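Local coordinates for periplasmic divalent cation tolerance protein (Synechococcus elongatus, PDB 6GDX) that is a trimeric PII-like CutA protein of uncertain role, perhaps binding copper or carrying or signalling small molecules, at residues B[38-43]-B[83-88]; B[45-50]-B[62-67]. All blocks are in the same frame, centred on the assembly; numbering follows the deposited sequence.

Interaction 1 (B[38-43]-B[83-88]); sequences TTVSTE and QQMSFK
Thr38 and Met85 face each other across two antiparallel strands, as do Val40 and Gln83, and each pair is joined by two backbone hydrogen bonds. Met85 N reaches Thr38 O at 2.8 Å. Gln83 N meets Val40 O, also at 2.8 Å. Between them Thr39 and Gln84 form a non-hydrogen-bonded pair, and Thr39 CA makes a CH...O contact with Gln83 O.

Thr38, Val40, Gln83 and Met85 turn their side chains to one face. There Thr38 CG2 lies 3.7 Å from Phe87 CE1, approaching the ring at a slant. Thr38 OG1 stands anti to the backbone N (chi1 -171°), and this leaves CG2 to meet the ring. OG1 itself bonds to His105 and to the backbone O of Glu111. Met85 SD rests on both methyls of Val40, 3.9 Å from Val40 CG1.

Gln83 CG, anti to the carbonyl carbon (chi1 -60°), packs on Thr42 O at 3.5 Å. The bend at chi2 then lays the amide along the backbone of Glu43. One water, held by Gln83 NE2 and Ser41 O, ties this amide to the turn. On the other face Gln84 OE1 meets Thr39 CG2 at 3.7 Å. Gln84 NE2 bonds to Glu111, while Thr39 OG1 bonds to Glu82. A Bis-Tris molecule lies about 4 Å from the Thr39 side chain.

Just past the strand, Thr42 caps helix 43-55 through a bond from Glu45 N to its OG1. Strands 33-40 and 76-90 are neighbours in the four-stranded sheet, with 61-73 on the far side of 76-90. Helix 43-55 covers the face of Val40 and Gln83, where Ala46 touches both.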
loop_
_atom_site.group_PDB
_atom_site.type_symbol
_atom_site.label_atom_id
_atom_site.label_comp_id
_atom_site.label_asym_id
_atom_site.label_seq_id
_atom_site.Cartn_x
_atom_site.Cartn_y
_atom_site.Cartn_z
ATOM N N THR B 38 3.780 8.839 -3.453
ATOM C CA THR B 38 4.766 9.847 -3.086
ATOM C C THR B 38 4.483 10.297 -1.649
ATOM O O THR B 38 3.470 9.903 -1.062
ATOM C CB THR B 38 4.771 11.025 -4.064
ATOM O OG1 THR B 38 5.894 11.873 -3.790
ATOM C CG2 THR B 38 3.512 11.822 -4.014
ATOM N N THR B 39 5.376 11.097 -1.081
ATOM C CA THR B 39 5.162 11.674 0.252
ATOM C C THR B 39 5.390 13.163 0.187
ATOM O O THR B 39 6.135 13.668 -0.648
ATOM C CB THR B 39 6.075 11.052 1.311
ATOM O OG1 THR B 39 7.417 11.411 1.039
ATOM C CG2 THR B 39 5.940 9.554 1.371
ATOM N N VAL B 40 4.728 13.871 1.113
ATOM C CA VAL B 40 5.008 15.274 1.390
ATOM C C VAL B 40 5.136 15.422 2.906
ATOM O O VAL B 40 4.937 14.463 3.655
ATOM C CB VAL B 40 3.906 16.201 0.836
ATOM C CG1 VAL B 40 3.797 16.073 -0.658
ATOM C CG2 VAL B 40 2.559 15.923 1.492
ATOM N N SER B 41 5.497 16.614 3.373
ATOM C CA SER B 41 5.752 16.775 4.794
ATOM C C SER B 41 4.492 16.959 5.635
ATOM O O SER B 41 4.382 16.327 6.683
ATOM C CB SER B 41 6.700 17.947 5.041
ATOM O OG SER B 41 6.930 18.133 6.417
ATOM N N THR B 42 3.558 17.810 5.198
ATOM C CA THR B 42 2.436 18.213 6.053
ATOM C C THR B 42 1.091 17.842 5.463
ATOM O O THR B 42 0.933 17.657 4.240
ATOM C CB THR B 42 2.426 19.727 6.333
ATOM O OG1 THR B 42 2.084 20.381 5.121
ATOM C CG2 THR B 42 3.784 20.220 6.854
ATOM N N GLU B 43 0.111 17.716 6.337
ATOM C CA GLU B 43 -1.268 17.491 5.958
ATOM C C GLU B 43 -1.769 18.570 5.009
ATOM O O GLU B 43 -2.396 18.245 4.012
ATOM C CB GLU B 43 -2.121 17.363 7.197
ATOM C CG GLU B 43 -3.577 17.112 6.909
ATOM C CD GLU B 43 -4.414 17.040 8.167
ATOM O OE1 GLU B 43 -5.323 16.230 8.195
ATOM O OE2 GLU B 43 -4.207 17.811 9.135
ATOM N N GLN B 83 3.270 12.679 5.016
ATOM C CA GLN B 83 1.974 12.203 4.551
ATOM C C GLN B 83 2.251 11.330 3.349
ATOM O O GLN B 83 2.833 11.800 2.355
ATOM C CB GLN B 83 1.090 13.362 4.123
ATOM C CG GLN B 83 0.828 14.353 5.262
ATOM C CD GLN B 83 -0.147 13.835 6.294
ATOM O OE1 GLN B 83 -1.152 13.222 5.960
ATOM N NE2 GLN B 83 0.126 14.099 7.550
ATOM N N GLN B 84 1.832 10.073 3.400
ATOM C CA GLN B 84 1.875 9.200 2.244
ATOM C C GLN B 84 0.683 9.513 1.356
ATOM O O GLN B 84 -0.465 9.508 1.818
ATOM C CB GLN B 84 1.813 7.732 2.684
ATOM C CG GLN B 84 1.861 6.718 1.553
ATOM C CD GLN B 84 3.232 6.664 0.949
ATOM O OE1 GLN B 84 4.191 6.333 1.649
ATOM N NE2 GLN B 84 3.370 7.025 -0.323
ATOM N N MET B 85 0.940 9.694 0.083
ATOM C CA MET B 85 -0.085 9.937 -0.911
ATOM C C MET B 85 -0.131 8.817 -1.926
ATOM O O MET B 85 0.923 8.283 -2.310
ATOM C CB MET B 85 0.185 11.264 -1.607
ATOM C CG MET B 85 0.327 12.414 -0.644
ATOM S SD MET B 85 0.520 14.029 -1.466
ATOM C CE MET B 85 -1.120 14.208 -2.140
ATOM N N SER B 86 -1.331 8.442 -2.325
ATOM C CA SER B 86 -1.555 7.438 -3.353
ATOM C C SER B 86 -2.508 8.016 -4.379
ATOM O O SER B 86 -3.685 8.265 -4.076
ATOM C CB SER B 86 -2.131 6.179 -2.734
ATOM O OG SER B 86 -2.534 5.270 -3.716
ATOM N N PHE B 87 -2.001 8.241 -5.565
ATOM C CA PHE B 87 -2.743 8.823 -6.679
ATOM C C PHE B 87 -3.229 7.685 -7.569
ATOM O O PHE B 87 -2.430 6.900 -8.108
ATOM C CB PHE B 87 -1.855 9.738 -7.533
ATOM C CG PHE B 87 -1.374 10.996 -6.847
ATOM C CD1 PHE B 87 -0.373 10.967 -5.880
ATOM C CD2 PHE B 87 -1.892 12.225 -7.197
ATOM C CE1 PHE B 87 0.052 12.123 -5.264
ATOM C CE2 PHE B 87 -1.453 13.393 -6.591
ATOM C CZ PHE B 87 -0.456 13.350 -5.647
ATOM N N LYS B 88 -4.542 7.602 -7.756
ATOM C CA LYS B 88 -5.161 6.595 -8.632
ATOM C C LYS B 88 -5.346 7.214 -9.997
ATOM O O LYS B 88 -6.082 8.224 -10.151
ATOM C CB LYS B 88 -6.536 6.195 -8.116
ATOM C CG LYS B 88 -6.573 5.246 -6.985
ATOM C CD LYS B 88 -5.909 5.784 -5.764
ATOM C CE LYS B 88 -6.324 4.989 -4.556
ATOM N NZ LYS B 88 -5.521 5.395 -3.383
HETATM O O HOH W 1 2.692 15.013 8.388
#

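Interaction 2 (B[45-50]-B[62-67])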
loop_
_atom_site.group_PDB
_atom_site.type_symbol
_atom_site.label_atom_id
_atom_site.label_comp_id
_atom_site.label_asym_id
_atom_site.label_seq_id
_atom_site.Cartn_x
_atom_site.Cartn_y
_atom_site.Cartn_z
ATOM N N GLU B 45 -0.021 20.444 2.928
ATOM C CA GLU B 45 0.600 20.213 1.632
ATOM C C GLU B 45 -0.091 19.083 0.858
ATOM O O GLU B 45 -0.314 19.177 -0.354
ATOM C CB GLU B 45 2.081 19.834 1.769
ATOM C CG GLU B 45 3.021 20.966 2.120
ATOM C CD GLU B 45 4.434 20.495 2.467
ATOM O OE1 GLU B 45 4.676 19.290 2.729
ATOM O OE2 GLU B 45 5.361 21.361 2.467
ATOM N N ALA B 46 -0.362 18.007 1.569
ATOM C CA ALA B 46 -0.967 16.854 0.929
ATOM C C ALA B 46 -2.362 17.168 0.420
ATOM O O ALA B 46 -2.721 16.793 -0.691
ATOM C CB ALA B 46 -1.006 15.692 1.880
ATOM N N GLN B 47 -3.154 17.858 1.240
ATOM C CA GLN B 47 -4.529 18.183 0.858
ATOM C C GLN B 47 -4.523 19.092 -0.392
ATOM O O GLN B 47 -5.308 18.906 -1.301
ATOM C CB GLN B 47 -5.242 18.871 2.028
ATOM C CG GLN B 47 -5.518 17.964 3.191
ATOM C CD GLN B 47 -6.014 18.689 4.410
ATOM O OE1 GLN B 47 -5.729 19.882 4.603
ATOM N NE2 GLN B 47 -6.758 17.987 5.259
ATOM N N GLN B 48 -3.632 20.064 -0.412
ATOM C CA GLN B 48 -3.555 20.983 -1.522
ATOM C C GLN B 48 -3.104 20.300 -2.801
ATOM O O GLN B 48 -3.655 20.553 -3.901
ATOM C CB GLN B 48 -2.661 22.160 -1.154
ATOM C CG GLN B 48 -3.336 23.070 -0.118
ATOM C CD GLN B 48 -2.528 24.294 0.274
ATOM O OE1 GLN B 48 -1.451 24.543 -0.262
ATOM N NE2 GLN B 48 -3.063 25.079 1.212
ATOM N N LEU B 49 -2.101 19.435 -2.693
ATOM C CA LEU B 49 -1.586 18.751 -3.879
ATOM C C LEU B 49 -2.622 17.777 -4.414
ATOM O O LEU B 49 -2.792 17.655 -5.624
ATOM C CB LEU B 49 -0.295 18.033 -3.541
ATOM C CG LEU B 49 0.543 17.481 -4.675
ATOM C CD1 LEU B 49 1.066 18.613 -5.537
ATOM C CD2 LEU B 49 1.694 16.641 -4.129
ATOM N N ALA B 50 -3.292 17.067 -3.504
ATOM C CA ALA B 50 -4.312 16.123 -3.918
ATOM C C ALA B 50 -5.438 16.829 -4.665
ATOM O O ALA B 50 -5.869 16.389 -5.728
ATOM C CB ALA B 50 -4.853 15.396 -2.718
ATOM N N VAL B 62 -7.177 10.622 -4.816
ATOM C CA VAL B 62 -5.915 10.652 -4.128
ATOM C C VAL B 62 -6.181 10.391 -2.668
ATOM O O VAL B 62 -7.044 11.075 -2.081
ATOM C CB VAL B 62 -5.196 11.997 -4.287
ATOM C CG1 VAL B 62 -3.809 11.965 -3.654
ATOM C CG2 VAL B 62 -5.121 12.408 -5.739
ATOM N N SER B 63 -5.491 9.421 -2.072
ATOM C CA SER B 63 -5.615 9.192 -0.640
ATOM C C SER B 63 -4.385 9.717 0.067
ATOM O O SER B 63 -3.246 9.707 -0.482
ATOM C CB SER B 63 -5.801 7.707 -0.348
ATOM O OG SER B 63 -4.630 6.965 -0.602
ATOM N N ILE B 64 -4.566 10.079 1.328
ATOM C CA ILE B 64 -3.537 10.651 2.164
ATOM C C ILE B 64 -3.568 9.953 3.508
ATOM O O ILE B 64 -4.633 9.835 4.126
ATOM C CB ILE B 64 -3.826 12.140 2.386
ATOM C CG1 ILE B 64 -3.956 12.924 1.073
ATOM C CG2 ILE B 64 -2.849 12.767 3.355
ATOM C CD1 ILE B 64 -4.611 14.302 1.240
ATOM N N THR B 65 -2.396 9.534 3.990
ATOM C CA THR B 65 -2.220 8.748 5.220
ATOM C C THR B 65 -1.056 9.393 6.029
ATOM O O THR B 65 0.007 9.456 5.446
ATOM C CB THR B 65 -1.790 7.248 4.797
ATOM O OG1 THR B 65 -2.759 6.702 3.868
ATOM C CG2 THR B 65 -1.705 6.373 5.964
ATOM N N PRO B 66 -1.174 9.722 7.326
ATOM C CA PRO B 66 0.036 10.166 8.046
ATOM C C PRO B 66 0.966 8.993 8.326
ATOM O O PRO B 66 0.513 7.915 8.729
ATOM C CB PRO B 66 -0.535 10.723 9.357
ATOM C CG PRO B 66 -1.857 10.101 9.530
ATOM C CD PRO B 66 -2.385 9.796 8.165
ATOM N N ILE B 67 2.258 9.213 8.115
ATOM C CA ILE B 67 3.286 8.195 8.324
ATOM C C ILE B 67 4.459 8.834 9.053
ATOM O O ILE B 67 4.551 10.052 9.240
ATOM C CB ILE B 67 3.767 7.574 6.991
ATOM C CG1 ILE B 67 4.476 8.599 6.112
ATOM C CG2 ILE B 67 2.617 6.889 6.268
ATOM C CD1 ILE B 67 5.261 7.989 4.971
#
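Ile64 and Val62, two residues apart on strand 62-67, rise as bumps toward helix 45-50. Ala46 and Ala50, one turn apart on the helix, offer the low places that receive them. The CB of Ala46 sits over the Ile64 side chain, 3.8 Å from CG2 and 3.9 Å from CD1. Ile64 CG1 lies anti to the carbonyl carbon (chi1 -56°) and carries CD1 up against the helix backbone. CD1 lies 3.7 Å from Ala46 O and also meets Gln47 N and the CB of Ala50. It thus fills the shallow hollow between the two alanines.

Val62 closes the other end. Its CG1 touches Ala50 CB at 3.7 Å, and its CG2 comes near Ala50 O. The small alanines are consistent with a close approach: the axes of 45-50 and 62-67 come to 9.1 Å and run almost antiparallel, at 174°.

Gln47 CG also lies near Ile64 CD1, at 4.2 Å. Its NE2 bonds to Gln68 of the second subunit. A strand of that subunit pairs with residues 62-64, continuing the sheet. Helix 43-55 connects parallel strands 33-40 and 61-73, with 76-90 between them: a beta-alpha-beta crossover of the ferredoxin-like fold.

How the interactions relate
Both interactions involve the same sheet. Interaction 1 joins two strands within it and rests on backbone hydrogen bonds. Interaction 2 lays a helix on it and works through apolar packing, mostly of methyl groups. Interaction 2 is buried, whereas interaction 1 runs from buried strand residues to a partly exposed turn with a bound water. They meet where strands 76-90 and 61-73 pair: Gln84 N lies 2.8 Å from Thr65 O, a probable hydrogen bond. The turn at 41-42 leads into helix 43-55. Interaction 1 reaches the second subunit by a weak hydrogen bond between Glu43 and its Gln68 and by packing of Lys88; interaction 2 lies at the interface itself.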